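Local coordinates for xylanase and alpha-amylase inhibitor protein (Scadoxus multiflorus, PDB 3MU7) that inhibits xylanase and alpha-amylase enzymes and is built on the TIM-barrel scaffold of family 18 glycosyl hydrolases, at residues A[3-8]-A[25-30]; A[16-21]-A[58-63]; A[157-162]-A[185-190]; A[179-184]-A[199-204]. All coordinates share one frame; numbering follows the deposited sequence.

Contact 1: residues A[3-8]-A[25-30]; sequences LDIAVY and GNYAYV. With PEG (di(hydroxyethyl)ether), chain H.
Tyr27 lies flat against Val7, and its side chain can be traced outward atom by atom. Tyr27 CB sits 3.7 Å from Ile5 O. CG and CD2 are both covered by Val7 CG1, whose CH-pi geometry is close to ideal: the methyl carbon is 3.5 Å from the Tyr27 ring centroid and only 13° off the normal. CD1, CE1 and CZ also touch Val7 CG1, as expected for a methyl over the ring centre. At the rim, Tyr27 CD2 has Ile5 CG2 in the ring plane at 3.8 Å, while Tyr27 CE2 is 3.6 Å from Val7 CB. The opposite face is backed by Asn26 CB, and at the tip OH bonds to Asp259 and Arg16. A chi1 of 69° sets Val7 CG1 between its own backbone N and carbonyl carbon, bringing this branch rather than CG2 over the ring. With an alanine here, a gap is likely to open beneath Val7 CG1, and Asp259 and Arg16 would lose the hydroxyl they share.

The backbones run parallel from Ala6 and Tyr29 onward. Ile5 O accepts from Ala28 N at 2.8 Å and, weakly, from Tyr29 N; Val7 N donates to Tyr29 O at 3.0 Å. Before the strands pair, one water joins Leu3 O, Ile5 N and Asn26 O, and the bound di(hydroxyethyl)ether bridges both segments through Asp4 OD1 (from its O4, 2.8 Å) and Tyr27 O (from its O1). Parallel strands 5-9 and 29-37, connected through helix 18-23, form a beta-alpha-beta unit, the repeating element of a TIM barrel.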
# COMPACT_ATOMS: atom_id res chain seq x y z
N LEU A 3 12.82 -12.63 1.29
CA LEU A 3 11.87 -11.60 1.82
C LEU A 3 11.41 -10.49 0.87
O LEU A 3 12.20 -9.71 0.35
CB LEU A 3 12.41 -10.88 3.08
CG LEU A 3 11.38 -10.05 3.90
CD1 LEU A 3 10.55 -10.96 4.80
CD2 LEU A 3 12.09 -8.99 4.75
N ASP A 4 10.08 -10.47 0.66
CA ASP A 4 9.41 -9.46 -0.14
C ASP A 4 9.07 -8.27 0.75
O ASP A 4 8.48 -8.42 1.82
CB ASP A 4 8.15 -10.00 -0.81
CG ASP A 4 8.45 -10.97 -1.93
OD1 ASP A 4 9.54 -10.90 -2.53
OD2 ASP A 4 7.57 -11.81 -2.23
N ILE A 5 9.45 -7.09 0.28
CA ILE A 5 9.18 -5.83 0.95
C ILE A 5 8.36 -4.93 0.04
O ILE A 5 8.72 -4.71 -1.12
CB ILE A 5 10.48 -5.10 1.39
CG1 ILE A 5 11.35 -6.02 2.25
CG2 ILE A 5 10.16 -3.78 2.11
CD1 ILE A 5 12.64 -5.40 2.72
N ALA A 6 7.24 -4.44 0.57
CA ALA A 6 6.47 -3.39 -0.08
C ALA A 6 6.83 -2.06 0.58
O ALA A 6 7.02 -2.01 1.80
CB ALA A 6 4.99 -3.66 0.07
N VAL A 7 6.92 -0.99 -0.19
CA VAL A 7 7.24 0.30 0.39
C VAL A 7 6.36 1.39 -0.22
O VAL A 7 6.09 1.37 -1.42
CB VAL A 7 8.76 0.63 0.23
CG1 VAL A 7 9.14 0.89 -1.22
CG2 VAL A 7 9.18 1.80 1.12
N TYR A 8 5.92 2.32 0.62
CA TYR A 8 5.23 3.50 0.12
C TYR A 8 6.23 4.52 -0.38
O TYR A 8 7.27 4.76 0.24
CB TYR A 8 4.35 4.11 1.20
CG TYR A 8 3.01 3.42 1.34
CD1 TYR A 8 2.84 2.36 2.24
CD2 TYR A 8 1.92 3.81 0.57
CE1 TYR A 8 1.61 1.73 2.37
CE2 TYR A 8 0.68 3.18 0.70
CZ TYR A 8 0.54 2.14 1.60
OH TYR A 8 -0.67 1.50 1.76
N GLY A 25 16.91 -2.43 -5.27
CA GLY A 25 16.74 -3.88 -5.28
C GLY A 25 16.13 -4.42 -4.00
O GLY A 25 16.10 -5.64 -3.79
N ASN A 26 15.65 -3.54 -3.13
CA ASN A 26 15.12 -3.96 -1.83
C ASN A 26 13.64 -4.30 -1.83
O ASN A 26 13.15 -4.91 -0.88
CB ASN A 26 15.38 -2.89 -0.77
CG ASN A 26 16.83 -2.82 -0.36
OD1 ASN A 26 17.70 -3.46 -0.96
ND2 ASN A 26 17.10 -2.02 0.66
N TYR A 27 12.93 -3.89 -2.88
CA TYR A 27 11.47 -3.89 -2.86
C TYR A 27 10.84 -4.72 -3.96
O TYR A 27 11.26 -4.65 -5.11
CB TYR A 27 10.95 -2.46 -2.96
CG TYR A 27 11.65 -1.47 -2.07
CD1 TYR A 27 12.45 -0.46 -2.61
CD2 TYR A 27 11.54 -1.55 -0.68
CE1 TYR A 27 13.09 0.44 -1.80
CE2 TYR A 27 12.17 -0.64 0.14
CZ TYR A 27 12.95 0.35 -0.43
OH TYR A 27 13.60 1.28 0.35
N ALA A 28 9.80 -5.46 -3.59
CA ALA A 28 8.98 -6.20 -4.54
C ALA A 28 7.80 -5.35 -5.04
O ALA A 28 7.32 -5.56 -6.15
CB ALA A 28 8.48 -7.49 -3.90
N TYR A 29 7.34 -4.43 -4.20
CA TYR A 29 6.24 -3.53 -4.53
C TYR A 29 6.64 -2.13 -4.12
O TYR A 29 7.17 -1.93 -3.02
CB TYR A 29 4.99 -3.83 -3.71
CG TYR A 29 4.25 -5.10 -3.98
CD1 TYR A 29 3.19 -5.14 -4.89
CD2 TYR A 29 4.55 -6.26 -3.27
CE1 TYR A 29 2.47 -6.31 -5.12
CE2 TYR A 29 3.83 -7.44 -3.49
CZ TYR A 29 2.80 -7.45 -4.41
OH TYR A 29 2.09 -8.61 -4.64
N VAL A 30 6.34 -1.17 -4.98
CA VAL A 30 6.41 0.25 -4.63
C VAL A 30 5.02 0.82 -4.81
O VAL A 30 4.40 0.65 -5.87
CB VAL A 30 7.47 1.02 -5.44
CG1 VAL A 30 7.43 2.49 -5.09
CG2 VAL A 30 8.85 0.48 -5.16
C1 PEG H . 12.60 -7.22 -7.77
O1 PEG H . 13.12 -6.69 -6.58
C2 PEG H . 11.42 -8.23 -7.55
O2 PEG H . 11.21 -8.81 -6.24
C3 PEG H . 9.88 -9.32 -6.14
C4 PEG H . 9.48 -10.74 -6.46
O4 PEG H . 9.18 -11.47 -5.29
O HOH W 1 11.79 -7.19 -1.46

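Contact 2: residues A[16-21]-A[58-63]; sequences RSLEAT and PQIKHC
Two helices of the TIM barrel, 18-23 and 56-65, meet here at the first turn of the former, where Leu18 and Glu19 face Gln59. The polar evidence centres on one amide oxygen. Gln59 OE1 accepts from Glu19 N at 2.9 Å with a nearly straight N-H...O angle of 167°, the donor tilted 21° from the carbonyl plane. Gln59 thus supplies, from a neighbouring helix, an acceptor for an N-H of a helix's first turn, where no preceding turn offers a carbonyl. Ser17 does the same from within as N-cap, its OG receiving Ala20 N. The other end of the amide is tied in through a water that accepts from both Gln59 NE2 and Leu18 N, which helps fix the rotation of the group.

The Glu19 side chain crosses that of Gln59 at about a right angle, and its CG comes within 3.4 Å of Gln59 OE1. A leucine in place of Gln59 would probably leave Glu19 N without its acceptor and the water without its amide donor.

On the barrel side the contact turns apolar. With CG anti to the backbone N (chi1 176°), Leu18 sends CD2 to Ile60 CG1 at 3.9 Å and sets CG 3.8 Å from Cys63 SG. That sulfur forms the disulfide to Cys22 in the next turn of helix 18-23, so a covalent link joins the same two helices. Beyond it His62, whose NE2 bonds Asp23, brings its ring atom CD2 to Glu19 CB at 3.9 Å.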
# COMPACT_ATOMS: atom_id res chain seq x y z
N ARG A 16 14.26 10.32 -2.34
CA ARG A 16 14.89 9.51 -3.37
C ARG A 16 13.86 9.22 -4.47
O ARG A 16 12.72 8.84 -4.18
CB ARG A 16 15.36 8.20 -2.73
CG ARG A 16 15.95 7.18 -3.69
CD ARG A 16 16.33 5.87 -2.99
NE ARG A 16 15.16 5.25 -2.36
CZ ARG A 16 15.22 4.28 -1.46
NH1 ARG A 16 16.40 3.77 -1.08
NH2 ARG A 16 14.10 3.81 -0.93
N SER A 17 14.26 9.39 -5.73
CA SER A 17 13.35 9.25 -6.86
C SER A 17 12.72 7.86 -6.92
O SER A 17 13.24 6.90 -6.36
CB SER A 17 14.07 9.53 -8.17
OG SER A 17 14.95 8.46 -8.47
N LEU A 18 11.61 7.77 -7.63
CA LEU A 18 10.94 6.49 -7.80
C LEU A 18 11.88 5.48 -8.48
O LEU A 18 12.02 4.35 -8.02
CB LEU A 18 9.66 6.66 -8.60
CG LEU A 18 8.91 5.36 -8.95
CD1 LEU A 18 8.59 4.56 -7.70
CD2 LEU A 18 7.64 5.68 -9.70
N GLU A 19 12.55 5.90 -9.55
CA GLU A 19 13.46 4.99 -10.25
C GLU A 19 14.63 4.55 -9.35
O GLU A 19 14.99 3.37 -9.36
CB GLU A 19 13.93 5.56 -11.59
CG GLU A 19 14.68 6.88 -11.49
CD GLU A 19 14.77 7.64 -12.81
OE1 GLU A 19 14.23 7.16 -13.83
OE2 GLU A 19 15.36 8.74 -12.80
N ALA A 20 15.19 5.46 -8.56
CA ALA A 20 16.28 5.09 -7.65
C ALA A 20 15.79 4.19 -6.52
O ALA A 20 16.52 3.30 -6.06
CB ALA A 20 16.97 6.33 -7.10
N THR A 21 14.56 4.40 -6.08
CA THR A 21 13.94 3.54 -5.08
C THR A 21 13.90 2.10 -5.60
O THR A 21 14.32 1.16 -4.93
CB THR A 21 12.55 4.08 -4.72
OG1 THR A 21 12.72 5.35 -4.07
CG2 THR A 21 11.79 3.16 -3.79
N PRO A 58 8.26 7.37 -17.10
CA PRO A 58 9.42 6.52 -17.38
C PRO A 58 9.97 5.83 -16.14
O PRO A 58 10.57 4.77 -16.25
CB PRO A 58 10.45 7.51 -17.95
CG PRO A 58 10.04 8.83 -17.44
CD PRO A 58 8.54 8.79 -17.40
N GLN A 59 9.75 6.44 -14.98
CA GLN A 59 10.24 5.85 -13.73
C GLN A 59 9.44 4.60 -13.35
O GLN A 59 10.02 3.61 -12.89
CB GLN A 59 10.18 6.88 -12.61
CG GLN A 59 10.94 8.16 -12.89
CD GLN A 59 11.12 8.95 -11.62
OE1 GLN A 59 11.82 8.51 -10.71
NE2 GLN A 59 10.45 10.10 -11.52
N ILE A 60 8.13 4.66 -13.55
CA ILE A 60 7.27 3.50 -13.35
C ILE A 60 7.73 2.37 -14.27
O ILE A 60 7.90 1.22 -13.84
CB ILE A 60 5.79 3.86 -13.64
CG1 ILE A 60 5.23 4.80 -12.58
CG2 ILE A 60 4.94 2.60 -13.71
CD1 ILE A 60 4.03 5.61 -13.04
N LYS A 61 7.94 2.70 -15.55
CA LYS A 61 8.37 1.70 -16.52
C LYS A 61 9.73 1.11 -16.15
O LYS A 61 9.95 -0.09 -16.28
CB LYS A 61 8.41 2.28 -17.93
CG LYS A 61 7.04 2.63 -18.49
CD LYS A 61 7.18 3.34 -19.82
CE LYS A 61 5.84 3.77 -20.37
NZ LYS A 61 6.01 4.48 -21.68
N HIS A 62 10.63 1.95 -15.66
CA HIS A 62 11.92 1.45 -15.22
C HIS A 62 11.76 0.46 -14.06
O HIS A 62 12.35 -0.62 -14.06
CB HIS A 62 12.86 2.59 -14.80
CG HIS A 62 14.15 2.09 -14.26
ND1 HIS A 62 15.10 1.49 -15.06
CD2 HIS A 62 14.64 2.04 -13.00
CE1 HIS A 62 16.13 1.12 -14.33
NE2 HIS A 62 15.88 1.43 -13.07
N CYS A 63 10.95 0.83 -13.07
CA CYS A 63 10.62 -0.06 -11.95
C CYS A 63 10.11 -1.40 -12.45
O CYS A 63 10.58 -2.45 -12.01
CB CYS A 63 9.58 0.59 -11.06
SG CYS A 63 10.22 1.95 -10.06
O HOH W 2 10.86 10.69 -8.72

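Contact 3: residues A[157-162]-A[185-190]; sequences QCVYPD and PQCSYS
Cys158 and Cys187 form a disulfide between two beta-alpha loops of the TIM barrel, one following strand 151-154 and the other following strand 176-180. Covalent geometry comes first: the sulfurs are 2.0 Å apart and chi3 is 75°, somewhat short of a right angle and of right-handed sense. Both cysteines hold SG between backbone N and carbonyl carbon (chi1 55° and 44°), which turns each sulfur in toward its mate and brings the alpha carbons of Cys158 and Cys187 to 5.8 Å. The bridge is buried, with Phe181 and Asn184 against Cys158, and Ala200 of helix 195-207 against Cys187.

Van der Waals contact continues on the exposed side. Val159 CG2 lies 3.7 Å from Cys187 SG and also meets the amide of Gln186, its distance to NE2 being 3.4 Å. The two side chains cross at about a right angle, and it is the CG2 branch that touches the amide end of Gln186. That amide is not idle: NE2 donates to Asn184 OD1, which probably helps hold it beside the valine.

Polar support comes from within each loop, not across the pair. On the first segment, where a cis peptide precedes Pro161, Gln157 N donates to Asp162 OD2 at 2.9 Å, meeting the oxygen from above the carboxylate plane and tying the two ends of this loop segment together. In the second, Ser188 OG, bonded to Asn184 O, stands 3.7 Å from Cys158 SG.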
# COMPACT_ATOMS: atom_id res chain seq x y z
N GLN A 157 -5.61 -0.57 9.42
CA GLN A 157 -5.00 -0.42 10.73
C GLN A 157 -4.98 -1.78 11.44
O GLN A 157 -5.55 -2.75 10.94
CB GLN A 157 -5.75 0.64 11.53
CG GLN A 157 -5.54 2.04 11.00
CD GLN A 157 -6.29 3.06 11.82
OE1 GLN A 157 -5.77 3.60 12.80
NE2 GLN A 157 -7.53 3.34 11.42
N CYS A 158 -4.31 -1.86 12.59
CA CYS A 158 -4.00 -3.19 13.13
C CYS A 158 -5.02 -3.84 14.07
O CYS A 158 -4.80 -4.95 14.53
CB CYS A 158 -2.58 -3.26 13.72
SG CYS A 158 -2.13 -2.06 14.97
N VAL A 159 -6.13 -3.16 14.34
CA VAL A 159 -7.19 -3.79 15.13
C VAL A 159 -8.13 -4.54 14.19
O VAL A 159 -8.73 -3.95 13.29
CB VAL A 159 -7.98 -2.79 16.00
CG1 VAL A 159 -8.96 -3.54 16.89
CG2 VAL A 159 -7.04 -1.96 16.86
N TYR A 160 -8.24 -5.85 14.40
CA TYR A 160 -9.08 -6.69 13.56
C TYR A 160 -10.50 -6.79 14.14
O TYR A 160 -10.67 -7.09 15.32
CB TYR A 160 -8.48 -8.10 13.46
CG TYR A 160 -9.22 -8.92 12.44
CD1 TYR A 160 -8.81 -8.94 11.11
CD2 TYR A 160 -10.38 -9.62 12.79
CE1 TYR A 160 -9.52 -9.66 10.16
CE2 TYR A 160 -11.09 -10.33 11.85
CZ TYR A 160 -10.66 -10.34 10.54
OH TYR A 160 -11.36 -11.05 9.59
N PRO A 161 -11.55 -6.59 13.31
CA PRO A 161 -11.55 -6.21 11.89
C PRO A 161 -11.46 -4.70 11.75
O PRO A 161 -11.92 -3.96 12.63
CB PRO A 161 -12.90 -6.72 11.40
CG PRO A 161 -13.80 -6.63 12.60
CD PRO A 161 -12.92 -6.89 13.80
N ASP A 162 -10.87 -4.24 10.66
CA ASP A 162 -10.66 -2.82 10.45
C ASP A 162 -11.98 -2.07 10.24
O ASP A 162 -12.83 -2.52 9.50
CB ASP A 162 -9.73 -2.62 9.26
CG ASP A 162 -9.37 -1.18 9.05
OD1 ASP A 162 -10.05 -0.52 8.24
OD2 ASP A 162 -8.46 -0.70 9.75
N PRO A 185 -0.72 1.71 19.64
CA PRO A 185 0.03 0.92 20.63
C PRO A 185 -0.63 -0.42 21.03
O PRO A 185 0.08 -1.38 21.33
CB PRO A 185 0.12 1.86 21.83
CG PRO A 185 0.14 3.22 21.22
CD PRO A 185 -0.83 3.12 20.05
N GLN A 186 -1.95 -0.48 20.98
CA GLN A 186 -2.67 -1.70 21.36
C GLN A 186 -2.38 -2.91 20.47
O GLN A 186 -2.60 -4.05 20.89
CB GLN A 186 -4.17 -1.44 21.40
CG GLN A 186 -4.82 -1.19 20.04
CD GLN A 186 -6.22 -0.66 20.17
OE1 GLN A 186 -7.01 -1.15 20.98
NE2 GLN A 186 -6.55 0.34 19.37
N CYS A 187 -1.89 -2.69 19.25
CA CYS A 187 -1.59 -3.80 18.33
C CYS A 187 -0.22 -3.70 17.66
O CYS A 187 0.05 -4.41 16.70
CB CYS A 187 -2.71 -3.98 17.28
SG CYS A 187 -3.36 -2.47 16.53
N SER A 188 0.64 -2.85 18.21
CA SER A 188 1.98 -2.63 17.66
C SER A 188 3.05 -2.94 18.70
O SER A 188 2.74 -3.17 19.87
CB SER A 188 2.12 -1.18 17.21
OG SER A 188 1.06 -0.83 16.34
N TYR A 189 4.30 -2.93 18.26
CA TYR A 189 5.40 -3.00 19.19
C TYR A 189 5.35 -1.80 20.14
O TYR A 189 5.23 -0.72 19.73
CB TYR A 189 6.74 -3.04 18.45
CG TYR A 189 7.92 -3.32 19.36
CD1 TYR A 189 8.13 -4.58 19.89
CD2 TYR A 189 8.81 -2.33 19.69
CE1 TYR A 189 9.22 -4.84 20.74
CE2 TYR A 189 9.89 -2.62 20.52
CZ TYR A 189 10.04 -3.85 21.03
OH TYR A 189 11.13 -4.11 21.84
N SER A 190 5.37 -2.03 21.45
CA SER A 190 5.18 -0.92 22.40
C SER A 190 5.71 -1.24 23.77
O SER A 190 5.70 -2.34 24.16
CB SER A 190 3.69 -0.56 22.55
OG SER A 190 3.48 0.60 23.36

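Contact 4: residues A[179-184]-A[199-204]; sequences VQFYNN and NAWKEW
Strand 176-180 and helix 195-207 pass with their backbones well separated, Val179 CA to Trp204 CA being 8.2 Å and Phe181 CA to Ala200 CA 8.6 Å, so the gap is bridged from the strand side by side chains, which reach side chains and, at Trp201, backbone of the helix. Just past the strand's end, Phe181 is the centre of an inverse gamma turn.

Val179 addresses the indole with both branches. Its CG2 lies over the face of Trp204, 3.9 Å from the centroid of the six-membered ring and 24° off the normal, and comes nearest at CD2, 3.6 Å away. CG1, anti to the backbone N of Val179 (chi1 -179°), reaches along the same indole to NE1 at 3.8 Å. The same CG1 also covers one face of the Phe181 ring, near its rim, so the valine packs against both aromatic groups.

Phe181 approaches edge first. Its ring and the five-membered ring of Trp204 form an offset edge-to-face pair, with centroids 5.9 Å apart and planes at 89°, nearly perpendicular. Ala200 CB sits near the plane of the phenyl ring, 3.9 Å from Phe181 CE1, where its small methyl lets the ring come close to the helix. Farther on, Phe181 CZ lies near the plane of the Trp201 ring, at its edge, and CE1 comes to the Trp201 backbone N.

The side-chain contacts across the pair are apolar or aromatic, while the indole nitrogen is satisfied from a third element: Trp204 NE1 donates to Cys158 O. That bond probably fixes the turn of the indole, so that the helix is seated on the strand by shape and ring orientation.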
# COMPACT_ATOMS: atom_id res chain seq x y z
N VAL A 179 -0.82 -4.79 6.95
CA VAL A 179 -1.42 -4.27 8.16
C VAL A 179 -0.48 -3.25 8.79
O VAL A 179 0.71 -3.51 8.95
CB VAL A 179 -1.71 -5.42 9.16
CG1 VAL A 179 -2.35 -4.89 10.42
CG2 VAL A 179 -2.59 -6.49 8.52
N GLN A 180 -1.02 -2.09 9.16
CA GLN A 180 -0.22 -1.04 9.78
C GLN A 180 -0.01 -1.34 11.25
O GLN A 180 -0.85 -0.99 12.09
CB GLN A 180 -0.89 0.32 9.62
CG GLN A 180 -1.15 0.74 8.19
CD GLN A 180 -1.86 2.07 8.15
OE1 GLN A 180 -1.35 3.07 8.66
NE2 GLN A 180 -3.05 2.09 7.57
N PHE A 181 1.10 -1.99 11.57
CA PHE A 181 1.45 -2.23 12.97
C PHE A 181 2.20 -1.03 13.54
O PHE A 181 3.34 -1.13 13.99
CB PHE A 181 2.23 -3.54 13.12
CG PHE A 181 1.43 -4.76 12.77
CD1 PHE A 181 0.41 -5.20 13.60
CD2 PHE A 181 1.71 -5.48 11.61
CE1 PHE A 181 -0.33 -6.34 13.28
CE2 PHE A 181 0.98 -6.62 11.30
CZ PHE A 181 -0.04 -7.05 12.13
N TYR A 182 1.54 0.12 13.49
CA TYR A 182 2.11 1.36 14.02
C TYR A 182 0.99 2.37 14.19
O TYR A 182 -0.15 2.13 13.77
CB TYR A 182 3.24 1.90 13.13
CG TYR A 182 2.93 1.99 11.65
CD1 TYR A 182 2.44 3.16 11.09
CD2 TYR A 182 3.16 0.90 10.80
CE1 TYR A 182 2.16 3.25 9.74
CE2 TYR A 182 2.88 0.99 9.44
CZ TYR A 182 2.38 2.16 8.92
OH TYR A 182 2.10 2.23 7.57
N ASN A 183 1.30 3.49 14.86
CA ASN A 183 0.29 4.48 15.26
C ASN A 183 -0.92 3.84 15.94
O ASN A 183 -2.06 4.23 15.69
CB ASN A 183 -0.17 5.31 14.06
CG ASN A 183 0.95 6.12 13.45
OD1 ASN A 183 1.80 6.65 14.17
ND2 ASN A 183 0.97 6.19 12.13
N ASN A 184 -0.66 2.84 16.77
CA ASN A 184 -1.71 2.07 17.41
C ASN A 184 -1.07 1.16 18.46
O ASN A 184 -0.87 -0.02 18.20
CB ASN A 184 -2.43 1.23 16.35
CG ASN A 184 -3.92 1.16 16.56
OD1 ASN A 184 -4.42 1.30 17.68
ND2 ASN A 184 -4.66 0.92 15.47
N ASN A 199 0.12 -11.00 19.09
CA ASN A 199 -1.30 -11.36 19.21
C ASN A 199 -2.11 -10.84 18.03
O ASN A 199 -2.92 -11.57 17.46
CB ASN A 199 -1.89 -10.86 20.53
CG ASN A 199 -1.40 -11.64 21.73
OD1 ASN A 199 -0.97 -12.79 21.62
ND2 ASN A 199 -1.48 -11.03 22.91
N ALA A 200 -1.88 -9.58 17.65
CA ALA A 200 -2.55 -8.99 16.49
C ALA A 200 -2.16 -9.69 15.19
O ALA A 200 -3.02 -10.02 14.37
CB ALA A 200 -2.27 -7.50 16.42
N TRP A 201 -0.87 -9.96 15.00
CA TRP A 201 -0.43 -10.71 13.83
C TRP A 201 -1.12 -12.07 13.74
O TRP A 201 -1.56 -12.47 12.67
CB TRP A 201 1.09 -10.93 13.83
CG TRP A 201 1.47 -12.05 12.89
CD1 TRP A 201 1.83 -13.33 13.23
CD2 TRP A 201 1.46 -12.02 11.46
NE1 TRP A 201 2.06 -14.08 12.10
CE2 TRP A 201 1.84 -13.30 11.00
CE3 TRP A 201 1.16 -11.02 10.51
CZ2 TRP A 201 1.95 -13.61 9.64
CZ3 TRP A 201 1.27 -11.33 9.16
CH2 TRP A 201 1.66 -12.61 8.74
N LYS A 202 -1.22 -12.79 14.86
CA LYS A 202 -1.84 -14.11 14.85
C LYS A 202 -3.26 -14.03 14.37
O LYS A 202 -3.70 -14.82 13.59
CB LYS A 202 -1.75 -14.79 16.25
CG LYS A 202 -0.39 -15.36 16.60
CD LYS A 202 -0.30 -15.94 18.04
CE LYS A 202 1.06 -15.60 18.64
NZ LYS A 202 1.66 -16.74 19.13
N GLU A 203 -3.97 -13.02 14.86
CA GLU A 203 -5.34 -12.85 14.44
C GLU A 203 -5.47 -12.51 12.95
O GLU A 203 -6.28 -13.12 12.24
CB GLU A 203 -6.10 -11.83 15.28
CG GLU A 203 -7.56 -11.80 14.88
CD GLU A 203 -8.48 -11.11 15.85
OE1 GLU A 203 -8.04 -10.22 16.61
OE2 GLU A 203 -9.67 -11.46 15.82
N TRP A 204 -4.68 -11.55 12.48
CA TRP A 204 -4.70 -11.17 11.06
C TRP A 204 -4.35 -12.34 10.16
O TRP A 204 -5.03 -12.60 9.17
CB TRP A 204 -3.77 -9.98 10.80
CG TRP A 204 -4.38 -8.68 11.20
CD1 TRP A 204 -4.20 -8.00 12.37
CD2 TRP A 204 -5.30 -7.90 10.43
NE1 TRP A 204 -4.94 -6.85 12.38
CE2 TRP A 204 -5.63 -6.76 11.20
CE3 TRP A 204 -5.88 -8.06 9.17
CZ2 TRP A 204 -6.51 -5.78 10.73
CZ3 TRP A 204 -6.75 -7.10 8.71
CH2 TRP A 204 -7.06 -5.97 9.49

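Overall arrangement
All four contacts belong to the same TIM barrel. Contacts 1 and 2 lie early in the chain and interlock, their segments alternating; their centres are 13 Å apart, and helix 18-23 packs on strand 29-37 where Leu18 meets Val30. Contacts 3 and 4 follow later, also alternating and almost superposed, with centres 4 Å apart. Contact 2 lies on the opposite side of the chain's centre from contacts 3 and 4, about 32 Å from contact 3, centre to centre. Contacts 1 and 4 reach the same sheet, their nearest atoms about 5 Å apart. Each pair couples a strand-based contact to a disulfide, Cys22-Cys63 or Cys158-Cys187, so the barrel is crosslinked covalently at two places far apart.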